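Local coordinates for protein FACT complex subunit SPT16 (Ashbya gossypii, PDB 6A8M) that probably acts, within the FACT complex, as a histone chaperone that destabilises and restores nucleosomes during transcription, and takes part in DNA replication and repair, at residues A[46-51]-A[172-177]; A[52-57]-A[295-300]; A[217-222]-A[274-279]; A[266-271]-A[286-291]. All coordinates share one frame; numbering follows the deposited sequence.

Interaction 1 of 4, residues A[46-51]-A[172-177]; sequences YQKTTI and SLWAVK
Ile51 sets a methyl group over the face of the Trp174 indole, and this CH-pi contact is the heart of the meeting between helix 48-57 and the end of helix 167-174. Ile51 CG2 lies 3.5 Å from the centroid of the six-membered ring of Trp174, only 14° off the ring normal, slightly toward the rim. The branching of Ile51 explains it: with CG1 beside the backbone N (chi1 -65°), the CG2 branch is the one that drops onto the ring, and Ile51 CB follows at 3.8 Å from Trp174 CH2.

Apolar contact continues one turn earlier, where the aliphatic part of Lys48 passes the far end of the indole, its CD 4.1 Å from Trp174 CZ3. The backbone joins in as well, since Lys48 O comes obliquely to within 3.7 Å of Trp174 CH2. Across the two segments the contact is thus mostly apolar packing, and Trp55, further along helix 48-57, meets the same indole edge-to-face.

Hydrogen bonds are made within each segment or to residues outside the pair. Ile51 N donates to the carbonyl of the N-cap residue Gln47, while Asp138 receives the backbone NH groups of Lys48 and Thr49. Lys177 folds back so that NZ reaches Ala175 O at 2.9 Å, standing above that carbonyl's plane, with a weak bond to Trp174 O besides. These carbonyls near a helix C-terminus would favour the ammonium charge. The whole is helix-helix packing in the core of the N-terminal lobe, where helix 167-174 meets helix 48-57, a tryptophan ring lying against the latter's first turn.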
loop_
_atom_site.group_PDB
_atom_site.type_symbol
_atom_site.label_atom_id
_atom_site.label_comp_id
_atom_site.label_asym_id
_atom_site.label_seq_id
_atom_site.Cartn_x
_atom_site.Cartn_y
_atom_site.Cartn_z
ATOM N N TYR A 46 6.978 -1.720 3.764
ATOM C CA TYR A 46 6.544 -0.516 3.065
ATOM C C TYR A 46 7.517 0.646 3.233
ATOM O O TYR A 46 7.109 1.808 3.088
ATOM C CB TYR A 46 5.141 -0.101 3.529
ATOM C CG TYR A 46 4.126 -1.226 3.346
ATOM C CD1 TYR A 46 3.900 -1.782 2.097
ATOM C CD2 TYR A 46 3.439 -1.753 4.430
ATOM C CE1 TYR A 46 2.990 -2.835 1.919
ATOM C CE2 TYR A 46 2.527 -2.786 4.260
ATOM C CZ TYR A 46 2.312 -3.319 3.022
ATOM O OH TYR A 46 1.409 -4.343 2.888
ATOM N N GLN A 47 8.786 0.371 3.531
ATOM C CA GLN A 47 9.782 1.441 3.537
ATOM C C GLN A 47 9.997 1.948 2.111
ATOM O O GLN A 47 9.845 1.211 1.130
ATOM C CB GLN A 47 11.104 0.965 4.141
ATOM C CG GLN A 47 10.979 0.552 5.627
ATOM C CD GLN A 47 12.298 0.524 6.359
ATOM O OE1 GLN A 47 12.629 1.468 7.071
ATOM N NE2 GLN A 47 13.059 -0.560 6.195
ATOM N N LYS A 48 10.332 3.235 1.997
ATOM C CA LYS A 48 10.348 3.846 0.674
ATOM C C LYS A 48 11.361 3.177 -0.235
ATOM O O LYS A 48 11.125 3.029 -1.441
ATOM C CB LYS A 48 10.634 5.341 0.783
ATOM C CG LYS A 48 9.614 6.074 1.621
ATOM C CD LYS A 48 8.230 5.997 1.023
ATOM C CE LYS A 48 7.183 6.552 2.026
ATOM N NZ LYS A 48 7.537 7.909 2.546
ATOM N N THR A 49 12.500 2.767 0.318
ATOM C CA THR A 49 13.524 2.169 -0.532
ATOM C C THR A 49 13.086 0.805 -1.031
ATOM O O THR A 49 13.309 0.464 -2.202
ATOM C CB THR A 49 14.847 2.074 0.223
ATOM O OG1 THR A 49 15.232 3.391 0.627
ATOM C CG2 THR A 49 15.910 1.503 -0.670
ATOM N N THR A 50 12.425 0.030 -0.169
ATOM C CA THR A 50 11.863 -1.248 -0.599
ATOM C C THR A 50 10.785 -1.050 -1.645
ATOM O O THR A 50 10.732 -1.781 -2.639
ATOM C CB THR A 50 11.305 -2.007 0.607
ATOM O OG1 THR A 50 12.362 -2.269 1.528
ATOM C CG2 THR A 50 10.637 -3.337 0.164
ATOM N N ILE A 51 9.905 -0.064 -1.441
ATOM C CA ILE A 51 8.896 0.234 -2.456
ATOM C C ILE A 51 9.578 0.582 -3.773
ATOM O O ILE A 51 9.204 0.077 -4.835
ATOM C CB ILE A 51 7.970 1.364 -1.974
ATOM C CG1 ILE A 51 7.173 0.912 -0.755
ATOM C CG2 ILE A 51 7.010 1.790 -3.082
ATOM C CD1 ILE A 51 6.450 2.069 -0.061
ATOM N N SER A 172 4.086 11.068 -5.603
ATOM C CA SER A 172 3.533 11.576 -6.857
ATOM C C SER A 172 4.015 10.760 -8.051
ATOM O O SER A 172 3.254 10.508 -8.991
ATOM C CB SER A 172 3.915 13.043 -7.039
ATOM O OG SER A 172 3.489 13.797 -5.921
ATOM N N LEU A 173 5.285 10.356 -8.043
ATOM C CA LEU A 173 5.827 9.601 -9.166
ATOM C C LEU A 173 5.168 8.230 -9.289
ATOM O O LEU A 173 4.925 7.756 -10.407
ATOM C CB LEU A 173 7.335 9.463 -8.993
ATOM C CG LEU A 173 8.133 8.614 -9.967
ATOM C CD1 LEU A 173 8.391 9.392 -11.238
ATOM C CD2 LEU A 173 9.434 8.214 -9.289
ATOM N N TRP A 174 4.868 7.584 -8.155
ATOM C CA TRP A 174 4.326 6.218 -8.092
ATOM C C TRP A 174 2.822 6.151 -8.278
ATOM O O TRP A 174 2.284 5.049 -8.444
ATOM C CB TRP A 174 4.620 5.564 -6.721
ATOM C CG TRP A 174 6.013 5.259 -6.489
ATOM C CD1 TRP A 174 6.959 4.977 -7.427
ATOM C CD2 TRP A 174 6.666 5.217 -5.231
ATOM N NE1 TRP A 174 8.178 4.759 -6.815
ATOM C CE2 TRP A 174 8.023 4.909 -5.470
ATOM C CE3 TRP A 174 6.243 5.419 -3.923
ATOM C CZ2 TRP A 174 8.953 4.783 -4.441
ATOM C CZ3 TRP A 174 7.160 5.279 -2.906
ATOM C CH2 TRP A 174 8.508 4.972 -3.175
ATOM N N ALA A 175 2.125 7.285 -8.207
ATOM C CA ALA A 175 0.680 7.265 -7.991
ATOM C C ALA A 175 -0.052 6.541 -9.121
ATOM O O ALA A 175 -0.882 5.656 -8.879
ATOM C CB ALA A 175 0.169 8.705 -7.868
ATOM N N VAL A 176 0.218 6.927 -10.355
ATOM C CA VAL A 176 -0.546 6.426 -11.490
ATOM C C VAL A 176 -0.097 5.003 -11.793
ATOM O O VAL A 176 1.103 4.726 -11.910
ATOM C CB VAL A 176 -0.372 7.343 -12.707
ATOM C CG1 VAL A 176 -0.865 6.646 -13.977
ATOM C CG2 VAL A 176 -1.095 8.683 -12.478
ATOM N N LYS A 177 -1.061 4.096 -11.924
ATOM C CA LYS A 177 -0.781 2.683 -12.116
ATOM C C LYS A 177 -0.853 2.366 -13.602
ATOM O O LYS A 177 -1.823 2.742 -14.273
ATOM C CB LYS A 177 -1.783 1.825 -11.335
ATOM C CG LYS A 177 -1.719 2.038 -9.819
ATOM C CD LYS A 177 -0.466 1.372 -9.210
ATOM C CE LYS A 177 -0.265 1.829 -7.757
ATOM N NZ LYS A 177 0.292 3.208 -7.737
#

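Interaction 2 of 4, residues A[52-57]-A[295-300]; sequences LHNWLL and YKNYCS
Asn54 and Asn297 lay their side-chain amides face to face, the two planes only 12° apart, although the side chains themselves meet at about a right angle. Asn54 comes off the helix toward the turn, and Asn297 comes off the turn toward the helix; Asn54 CG ends 3.7 Å from Asn297 CG, and Asn54 ND2 lies 3.6 Å from that same carbon. The amides meet because both residues leave their backbones pointing at each other; chi1, -74° for Asn54 and -54° for Asn297, only places each CG beside its own backbone N.

Asn297 owes its place to a type I' turn from Tyr295 to Tyr298, closed by paired backbone bonds, Tyr295 N to Tyr298 O and Tyr298 N to Tyr295 O, both 3.0 Å. Lys296 and Asn297 both have left-handed backbone angles and form the corner of this two-residue hairpin.

Alongside the amides a water ties the segments together. It donates to Asn54 O at 2.6 Å and to Tyr298 OH at 3.1 Å, linking a helix carbonyl to a phenol that also bonds Glu181.

The hairpin joining strands 285-295 and 298-308 thus comes up against helix 48-57 at the surface. From other faces of that helix, Leu52, Leu56 and Leu57 pack on helix 9-22, while Tyr298 leans on Leu185 of helix 179-208 and on Arg15 of helix 9-22.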
loop_
_atom_site.group_PDB
_atom_site.type_symbol
_atom_site.label_atom_id
_atom_site.label_comp_id
_atom_site.label_asym_id
_atom_site.label_seq_id
_atom_site.Cartn_x
_atom_site.Cartn_y
_atom_site.Cartn_z
ATOM N N LEU A 52 10.611 1.434 -3.715
ATOM C CA LEU A 52 11.324 1.821 -4.924
ATOM C C LEU A 52 11.877 0.598 -5.651
ATOM O O LEU A 52 11.755 0.492 -6.883
ATOM C CB LEU A 52 12.443 2.807 -4.573
ATOM C CG LEU A 52 13.270 3.289 -5.779
ATOM C CD1 LEU A 52 12.460 4.201 -6.699
ATOM C CD2 LEU A 52 14.458 4.007 -5.211
ATOM N N HIS A 53 12.452 -0.358 -4.908
ATOM C CA HIS A 53 12.941 -1.583 -5.549
ATOM C C HIS A 53 11.807 -2.344 -6.209
ATOM O O HIS A 53 11.936 -2.800 -7.350
ATOM C CB HIS A 53 13.650 -2.491 -4.546
ATOM C CG HIS A 53 15.026 -2.033 -4.207
ATOM N ND1 HIS A 53 16.053 -2.907 -3.943
ATOM C CD2 HIS A 53 15.547 -0.790 -4.086
ATOM C CE1 HIS A 53 17.155 -2.223 -3.679
ATOM N NE2 HIS A 53 16.870 -0.934 -3.745
ATOM N N ASN A 54 10.683 -2.479 -5.503
ATOM C CA ASN A 54 9.559 -3.211 -6.063
ATOM C C ASN A 54 9.060 -2.526 -7.317
ATOM O O ASN A 54 8.694 -3.192 -8.296
ATOM C CB ASN A 54 8.449 -3.333 -5.028
ATOM C CG ASN A 54 8.778 -4.328 -3.944
ATOM O OD1 ASN A 54 9.570 -5.244 -4.159
ATOM N ND2 ASN A 54 8.149 -4.174 -2.784
ATOM N N TRP A 55 9.076 -1.189 -7.314
ATOM C CA TRP A 55 8.629 -0.412 -8.470
ATOM C C TRP A 55 9.610 -0.523 -9.635
ATOM O O TRP A 55 9.213 -0.803 -10.773
ATOM C CB TRP A 55 8.447 1.058 -8.062
ATOM C CG TRP A 55 7.753 1.928 -9.090
ATOM C CD1 TRP A 55 6.476 1.768 -9.588
ATOM C CD2 TRP A 55 8.284 3.098 -9.725
ATOM N NE1 TRP A 55 6.199 2.766 -10.489
ATOM C CE2 TRP A 55 7.280 3.603 -10.577
ATOM C CE3 TRP A 55 9.499 3.786 -9.628
ATOM C CZ2 TRP A 55 7.467 4.740 -11.363
ATOM C CZ3 TRP A 55 9.685 4.920 -10.397
ATOM C CH2 TRP A 55 8.673 5.385 -11.267
ATOM N N LEU A 56 10.903 -0.315 -9.376
ATOM C CA LEU A 56 11.856 -0.322 -10.485
ATOM C C LEU A 56 12.105 -1.727 -11.009
ATOM O O LEU A 56 12.212 -1.933 -12.229
ATOM C CB LEU A 56 13.188 0.297 -10.043
ATOM C CG LEU A 56 13.263 1.795 -9.760
ATOM C CD1 LEU A 56 14.671 2.078 -9.269
ATOM C CD2 LEU A 56 12.921 2.657 -10.981
ATOM N N LEU A 57 12.231 -2.696 -10.097
ATOM C CA LEU A 57 12.768 -4.013 -10.404
ATOM C C LEU A 57 11.746 -5.127 -10.310
ATOM O O LEU A 57 11.953 -6.178 -10.929
ATOM C CB LEU A 57 13.924 -4.347 -9.449
ATOM C CG LEU A 57 15.047 -3.318 -9.463
ATOM C CD1 LEU A 57 15.957 -3.531 -8.257
ATOM C CD2 LEU A 57 15.818 -3.389 -10.765
ATOM N N TYR A 295 -0.689 -8.829 -4.087
ATOM C CA TYR A 295 -0.277 -9.718 -5.165
ATOM C C TYR A 295 0.832 -9.050 -5.948
ATOM O O TYR A 295 0.642 -7.949 -6.482
ATOM C CB TYR A 295 -1.421 -10.075 -6.104
ATOM C CG TYR A 295 -0.945 -11.052 -7.118
ATOM C CD1 TYR A 295 -0.585 -12.343 -6.743
ATOM C CD2 TYR A 295 -0.821 -10.700 -8.443
ATOM C CE1 TYR A 295 -0.122 -13.251 -7.687
ATOM C CE2 TYR A 295 -0.372 -11.603 -9.392
ATOM C CZ TYR A 295 -0.012 -12.874 -9.004
ATOM O OH TYR A 295 0.436 -13.784 -9.943
ATOM N N LYS A 296 1.967 -9.735 -6.054
ATOM C CA LYS A 296 3.190 -9.153 -6.623
ATOM C C LYS A 296 3.415 -7.743 -6.086
ATOM O O LYS A 296 3.754 -6.814 -6.830
ATOM C CB LYS A 296 3.147 -9.168 -8.142
ATOM C CG LYS A 296 3.224 -10.587 -8.684
ATOM C CD LYS A 296 3.318 -10.617 -10.216
ATOM C CE LYS A 296 4.742 -10.397 -10.705
ATOM N NZ LYS A 296 4.920 -10.938 -12.102
ATOM N N ASN A 297 3.223 -7.604 -4.776
ATOM C CA ASN A 297 3.473 -6.438 -3.925
ATOM C C ASN A 297 2.389 -5.365 -4.049
ATOM O O ASN A 297 2.482 -4.356 -3.330
ATOM C CB ASN A 297 4.850 -5.798 -4.172
ATOM C CG ASN A 297 5.994 -6.815 -4.061
ATOM O OD1 ASN A 297 6.796 -6.984 -4.982
ATOM N ND2 ASN A 297 6.043 -7.508 -2.943
ATOM N N TYR A 298 1.355 -5.553 -4.877
ATOM C CA TYR A 298 0.293 -4.552 -5.021
ATOM C C TYR A 298 -0.817 -4.815 -4.003
ATOM O O TYR A 298 -1.437 -5.876 -4.025
ATOM C CB TYR A 298 -0.225 -4.535 -6.473
ATOM C CG TYR A 298 0.818 -3.862 -7.307
ATOM C CD1 TYR A 298 1.865 -4.603 -7.882
ATOM C CD2 TYR A 298 0.823 -2.489 -7.462
ATOM C CE1 TYR A 298 2.881 -3.951 -8.577
ATOM C CE2 TYR A 298 1.817 -1.846 -8.202
ATOM C CZ TYR A 298 2.840 -2.583 -8.726
ATOM O OH TYR A 298 3.842 -1.917 -9.388
ATOM N N CYS A 299 -1.060 -3.830 -3.123
ATOM C CA CYS A 299 -2.019 -3.936 -2.026
ATOM C C CYS A 299 -3.452 -3.654 -2.457
ATOM O O CYS A 299 -3.717 -2.788 -3.298
ATOM C CB CYS A 299 -1.677 -2.953 -0.917
ATOM S SG CYS A 299 -0.050 -3.214 -0.192
ATOM N N SER A 300 -4.381 -4.354 -1.803
ATOM C CA SER A 300 -5.814 -4.086 -1.859
ATOM C C SER A 300 -6.360 -4.149 -0.435
ATOM O O SER A 300 -5.675 -4.568 0.510
ATOM C CB SER A 300 -6.559 -5.074 -2.773
ATOM O OG SER A 300 -6.383 -6.407 -2.310
HETATM O O HOH W 1 6.494 -3.545 -9.580
#

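Interaction 3 of 4, residues A[217-222]-A[274-279]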
loop_
_atom_site.group_PDB
_atom_site.type_symbol
_atom_site.label_atom_id
_atom_site.label_comp_id
_atom_site.label_asym_id
_atom_site.label_seq_id
_atom_site.Cartn_x
_atom_site.Cartn_y
_atom_site.Cartn_z
ATOM N N LYS A 217 -8.237 -14.253 18.086
ATOM C CA LYS A 217 -8.108 -15.666 17.728
ATOM C C LYS A 217 -8.832 -15.972 16.422
ATOM O O LYS A 217 -8.307 -16.691 15.558
ATOM C CB LYS A 217 -8.660 -16.537 18.853
ATOM C CG LYS A 217 -8.600 -18.028 18.576
ATOM C CD LYS A 217 -7.175 -18.471 18.316
ATOM C CE LYS A 217 -7.132 -19.964 18.027
ATOM N NZ LYS A 217 -5.820 -20.379 17.489
ATOM N N LEU A 218 -10.036 -15.421 16.255
ATOM C CA LEU A 218 -10.777 -15.622 15.018
ATOM C C LEU A 218 -10.031 -15.039 13.820
ATOM O O LEU A 218 -9.942 -15.684 12.770
ATOM C CB LEU A 218 -12.163 -14.995 15.152
ATOM C CG LEU A 218 -13.096 -15.101 13.953
ATOM C CD1 LEU A 218 -13.358 -16.563 13.622
ATOM C CD2 LEU A 218 -14.400 -14.365 14.248
ATOM N N SER A 219 -9.495 -13.819 13.941
ATOM C CA SER A 219 -8.810 -13.252 12.784
ATOM C C SER A 219 -7.519 -14.003 12.512
ATOM O O SER A 219 -7.109 -14.124 11.355
ATOM C CB SER A 219 -8.539 -11.752 12.960
ATOM O OG SER A 219 -7.571 -11.485 13.966
ATOM N N ASP A 220 -6.886 -14.542 13.565
ATOM C CA ASP A 220 -5.691 -15.347 13.343
ATOM C C ASP A 220 -6.033 -16.607 12.559
ATOM O O ASP A 220 -5.254 -17.050 11.705
ATOM C CB ASP A 220 -5.043 -15.699 14.686
ATOM C CG ASP A 220 -3.785 -16.535 14.531
ATOM O OD1 ASP A 220 -2.748 -15.966 14.174
ATOM O OD2 ASP A 220 -3.830 -17.753 14.785
ATOM N N ASN A 221 -7.191 -17.215 12.850
ATOM C CA ASN A 221 -7.599 -18.404 12.107
ATOM C C ASN A 221 -7.671 -18.113 10.612
ATOM O O ASN A 221 -7.139 -18.867 9.785
ATOM C CB ASN A 221 -8.956 -18.893 12.609
ATOM C CG ASN A 221 -8.888 -19.490 13.999
ATOM O OD1 ASN A 221 -7.806 -19.691 14.544
ATOM N ND2 ASN A 221 -10.047 -19.792 14.571
ATOM N N VAL A 222 -8.344 -17.019 10.257
ATOM C CA VAL A 222 -8.444 -16.592 8.863
ATOM C C VAL A 222 -7.065 -16.306 8.290
ATOM O O VAL A 222 -6.741 -16.734 7.176
ATOM C CB VAL A 222 -9.353 -15.360 8.755
ATOM C CG1 VAL A 222 -9.279 -14.780 7.354
ATOM C CG2 VAL A 222 -10.776 -15.729 9.131
ATOM N N ALA A 274 -5.091 0.582 14.326
ATOM C CA ALA A 274 -5.942 -0.389 15.008
ATOM C C ALA A 274 -5.664 -1.809 14.534
ATOM O O ALA A 274 -5.364 -2.049 13.359
ATOM C CB ALA A 274 -7.423 -0.071 14.780
ATOM N N ARG A 275 -5.803 -2.755 15.469
ATOM C CA ARG A 275 -5.710 -4.190 15.230
ATOM C C ARG A 275 -6.959 -4.881 15.774
ATOM O O ARG A 275 -7.866 -4.238 16.319
ATOM C CB ARG A 275 -4.454 -4.782 15.883
ATOM C CG ARG A 275 -3.177 -4.547 15.092
ATOM C CD ARG A 275 -1.989 -5.201 15.782
ATOM N NE ARG A 275 -1.503 -4.370 16.874
ATOM C CZ ARG A 275 -0.601 -4.749 17.770
ATOM N NH1 ARG A 275 -0.064 -5.962 17.726
ATOM N NH2 ARG A 275 -0.240 -3.907 18.716
ATOM N N SER A 276 -6.996 -6.209 15.647
ATOM C CA SER A 276 -8.103 -6.984 16.195
ATOM C C SER A 276 -8.212 -6.741 17.694
ATOM O O SER A 276 -7.207 -6.570 18.394
ATOM C CB SER A 276 -7.915 -8.490 15.954
ATOM O OG SER A 276 -8.179 -8.844 14.605
ATOM N N SER A 277 -9.442 -6.743 18.183
ATOM C CA SER A 277 -9.655 -6.651 19.619
ATOM C C SER A 277 -9.178 -7.933 20.291
ATOM O O SER A 277 -9.143 -9.001 19.680
ATOM C CB SER A 277 -11.136 -6.420 19.933
ATOM O OG SER A 277 -11.638 -5.293 19.243
ATOM N N GLU A 278 -8.823 -7.820 21.572
ATOM C CA GLU A 278 -8.388 -8.956 22.377
ATOM C C GLU A 278 -9.519 -9.566 23.200
ATOM O O GLU A 278 -9.282 -10.506 23.980
ATOM C CB GLU A 278 -7.246 -8.521 23.315
ATOM C CG GLU A 278 -6.028 -7.984 22.583
ATOM C CD GLU A 278 -5.309 -9.063 21.784
ATOM O OE1 GLU A 278 -5.457 -10.252 22.125
ATOM O OE2 GLU A 278 -4.595 -8.724 20.819
ATOM N N THR A 279 -10.735 -9.049 23.062
ATOM C CA THR A 279 -11.860 -9.431 23.901
ATOM C C THR A 279 -12.735 -10.455 23.190
ATOM O O THR A 279 -12.647 -10.646 21.977
ATOM C CB THR A 279 -12.686 -8.193 24.265
ATOM O OG1 THR A 279 -13.016 -7.493 23.054
ATOM C CG2 THR A 279 -11.862 -7.256 25.152
#
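Ser219 and Ser276 join through their hydroxyls, fastening helix 215-224 to the loop that runs from strand 261-263 to strand 285-295 in the M24-type domain, the pita-bread fold of the methionine aminopeptidase relatives. The tight part is very small. Ser276 OG donates to Ser219 OG at 2.8 Å, and the backbones stay well apart, with Ser219 CA 7.2 Å from Ser276 CA.

Each hydroxyl is held by more than this one bond. Ser219 OG sits between its own backbone N and carbonyl carbon (chi1 69°), from where it also bonds Ala216 O one turn back in the helix. Ser276 OG, lying beside its own backbone N, takes a second bond from Ile262 N of strand 261-263, and the strand's neighbour Pro260 O makes weak bonds with both serines. Helix, loop and strand therefore share a small hydrogen-bonded cluster, which should restrict the rotation of both hydroxyls.

Away from that cluster the contact is loose. Lys217, Arg275 and Glu278 are exposed; Lys217 leads its ammonium group away from the loop, and Glu278 bends back toward the helix, its side chain touching Ala216 but not 217-222. Leu218 and Val222, on another side of the helix, pack on helix 179-208. Between the serines, close CB-to-hydroxyl approaches accompany the bond: Ser219 CB comes to 3.4 Å from Ser276 OG, and Ser276 CB stands 3.6 Å from Ser219 OG.

Interaction 4 of 4, residues A[266-271]-A[286-291]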
loop_
_atom_site.group_PDB
_atom_site.type_symbol
_atom_site.label_atom_id
_atom_site.label_comp_id
_atom_site.label_asym_id
_atom_site.label_seq_id
_atom_site.Cartn_x
_atom_site.Cartn_y
_atom_site.Cartn_z
ATOM N N PRO A 266 -17.660 -4.611 22.741
ATOM C CA PRO A 266 -18.311 -3.297 22.636
ATOM C C PRO A 266 -17.361 -2.115 22.331
ATOM O O PRO A 266 -17.843 -1.007 22.050
ATOM C CB PRO A 266 -18.955 -3.129 24.017
ATOM C CG PRO A 266 -17.981 -3.823 24.956
ATOM C CD PRO A 266 -17.549 -5.057 24.145
ATOM N N LYS A 267 -16.045 -2.316 22.378
ATOM C CA LYS A 267 -15.104 -1.258 22.043
ATOM C C LYS A 267 -14.507 -1.496 20.662
ATOM O O LYS A 267 -14.027 -2.596 20.360
ATOM C CB LYS A 267 -13.993 -1.153 23.082
ATOM C CG LYS A 267 -14.531 -0.980 24.502
ATOM C CD LYS A 267 -15.314 0.319 24.647
ATOM C CE LYS A 267 -15.745 0.535 26.098
ATOM N NZ LYS A 267 -14.563 0.413 27.019
ATOM N N TYR A 268 -14.529 -0.463 19.827
ATOM C CA TYR A 268 -14.000 -0.546 18.476
ATOM C C TYR A 268 -12.960 0.545 18.267
ATOM O O TYR A 268 -12.966 1.575 18.940
ATOM C CB TYR A 268 -15.085 -0.391 17.415
ATOM C CG TYR A 268 -16.344 -1.216 17.581
ATOM C CD1 TYR A 268 -17.352 -0.830 18.466
ATOM C CD2 TYR A 268 -16.559 -2.345 16.797
ATOM C CE1 TYR A 268 -18.525 -1.578 18.580
ATOM C CE2 TYR A 268 -17.715 -3.089 16.907
ATOM C CZ TYR A 268 -18.700 -2.707 17.788
ATOM O OH TYR A 268 -19.869 -3.436 17.869
ATOM N N ASP A 269 -12.078 0.314 17.307
ATOM C CA ASP A 269 -10.950 1.209 17.063
ATOM C C ASP A 269 -10.779 1.311 15.553
ATOM O O ASP A 269 -10.455 0.322 14.896
ATOM C CB ASP A 269 -9.688 0.684 17.758
ATOM C CG ASP A 269 -8.492 1.630 17.632
ATOM O OD1 ASP A 269 -8.592 2.689 16.958
ATOM O OD2 ASP A 269 -7.448 1.299 18.227
ATOM N N LEU A 270 -11.036 2.492 15.000
ATOM C CA LEU A 270 -10.945 2.731 13.562
ATOM C C LEU A 270 -9.694 3.503 13.172
ATOM O O LEU A 270 -9.534 3.857 11.993
ATOM C CB LEU A 270 -12.181 3.483 13.073
ATOM C CG LEU A 270 -13.499 2.831 13.479
ATOM C CD1 LEU A 270 -14.704 3.495 12.818
ATOM C CD2 LEU A 270 -13.423 1.328 13.174
ATOM N N ARG A 271 -8.816 3.796 14.127
ATOM C CA ARG A 271 -7.567 4.463 13.802
ATOM C C ARG A 271 -6.694 3.580 12.913
ATOM O O ARG A 271 -6.795 2.348 12.909
ATOM C CB ARG A 271 -6.815 4.832 15.079
ATOM C CG ARG A 271 -7.589 5.785 15.949
ATOM C CD ARG A 271 -6.882 5.953 17.290
ATOM N NE ARG A 271 -6.764 4.671 17.987
ATOM C CZ ARG A 271 -6.123 4.500 19.139
ATOM N NH1 ARG A 271 -5.511 5.530 19.718
ATOM N NH2 ARG A 271 -6.089 3.295 19.705
ATOM N N CYS A 286 -23.198 -4.995 15.752
ATOM C CA CYS A 286 -22.257 -4.793 14.653
ATOM C C CYS A 286 -20.910 -5.475 14.912
ATOM O O CYS A 286 -20.355 -5.403 16.017
ATOM C CB CYS A 286 -22.036 -3.297 14.392
ATOM S SG CYS A 286 -23.546 -2.413 13.939
ATOM N N ILE A 287 -20.390 -6.142 13.879
ATOM C CA ILE A 287 -19.064 -6.751 13.910
ATOM C C ILE A 287 -18.281 -6.252 12.701
ATOM O O ILE A 287 -18.763 -6.343 11.564
ATOM C CB ILE A 287 -19.147 -8.284 13.913
ATOM C CG1 ILE A 287 -19.974 -8.734 15.122
ATOM C CG2 ILE A 287 -17.738 -8.905 13.882
ATOM C CD1 ILE A 287 -20.267 -10.210 15.147
ATOM N N LEU A 288 -17.090 -5.711 12.947
ATOM C CA LEU A 288 -16.262 -5.132 11.899
ATOM C C LEU A 288 -15.187 -6.117 11.470
ATOM O O LEU A 288 -14.521 -6.741 12.308
ATOM C CB LEU A 288 -15.591 -3.845 12.375
ATOM C CG LEU A 288 -16.502 -2.777 12.996
ATOM C CD1 LEU A 288 -15.674 -1.522 13.245
ATOM C CD2 LEU A 288 -17.713 -2.464 12.141
ATOM N N ALA A 289 -14.984 -6.220 10.161
ATOM C CA ALA A 289 -13.934 -7.073 9.632
ATOM C C ALA A 289 -13.192 -6.350 8.523
ATOM O O ALA A 289 -13.800 -5.610 7.743
ATOM C CB ALA A 289 -14.515 -8.383 9.100
ATOM N N SER A 290 -11.873 -6.550 8.475
ATOM C CA SER A 290 -11.036 -5.937 7.446
ATOM C C SER A 290 -9.966 -6.925 7.013
ATOM O O SER A 290 -9.297 -7.526 7.856
ATOM C CB SER A 290 -10.322 -4.667 7.942
ATOM O OG SER A 290 -11.214 -3.655 8.365
ATOM N N CYS A 291 -9.746 -7.031 5.714
ATOM C CA CYS A 291 -8.563 -7.762 5.328
ATOM C C CYS A 291 -8.047 -7.173 4.032
ATOM O O CYS A 291 -8.776 -6.513 3.285
ATOM C CB CYS A 291 -8.819 -9.267 5.226
ATOM S SG CYS A 291 -9.917 -9.747 3.940
HETATM O O HOH W 2 -22.896 -3.927 18.503
#
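Along strand 285-295 of the M24-type domain, Cys286 and Leu288 receive Tyr268 and Leu270 from the loop that precedes the strand. Tyr268 reaches across with its phenol: OH donates to Cys286 O at 2.7 Å, the acceptor lying at the ring's edge near its plane while the hydroxyl sits 29° off the carbonyl plane. One water closes a small ring, giving a proton to Tyr268 OH (3.1 Å) and accepting from Cys286 N (3.0 Å), so both polar backbone atoms of Cys286 are engaged from the tyrosine's end.

Below the hydroxyl, Leu288 fills the angle between the loop side chains. Its CD1 touches Tyr268 CD2 at 3.8 Å and Leu270 CD2 at 3.6 Å, meeting each side chain roughly crosswise.

Pointing away from the strand, Asp269 ties the loop to itself. Its OD1 accepts from Arg271 N, an Asx turn, and on its opposite face from Arg271 NE at 2.9 Å; Arg271 NH2 completes a side-on salt bridge to OD2.

Tyr268 and Leu270 also touch Ala414 and Gln416 of strand 412-424, so this loop is wedged between strands of two sheets, in the curved beta core of a pita-bread fold.

Interactions 1 and 2 share helix 48-57 and touch each other: Trp174 CD1 lies 3.3 Å from Trp55 CD2. Interaction 1 is the buried one, built on aromatic and aliphatic carbon, whereas interaction 2, at the surface, uses amides and a water to join the N-terminal lobe to the M24-type domain. Interactions 3 and 4 lie about 10 Å apart, centre to centre, wholly within that domain, their centres some 27 to 29 Å from those of the first pair; they meet where Ala274 CB approaches Asp269 O. Both are partly buried and secure one loop, by hydroxyls to a helix and by mixed polar and apolar contacts to strand 285-295, which leads into the hairpin of interaction 2.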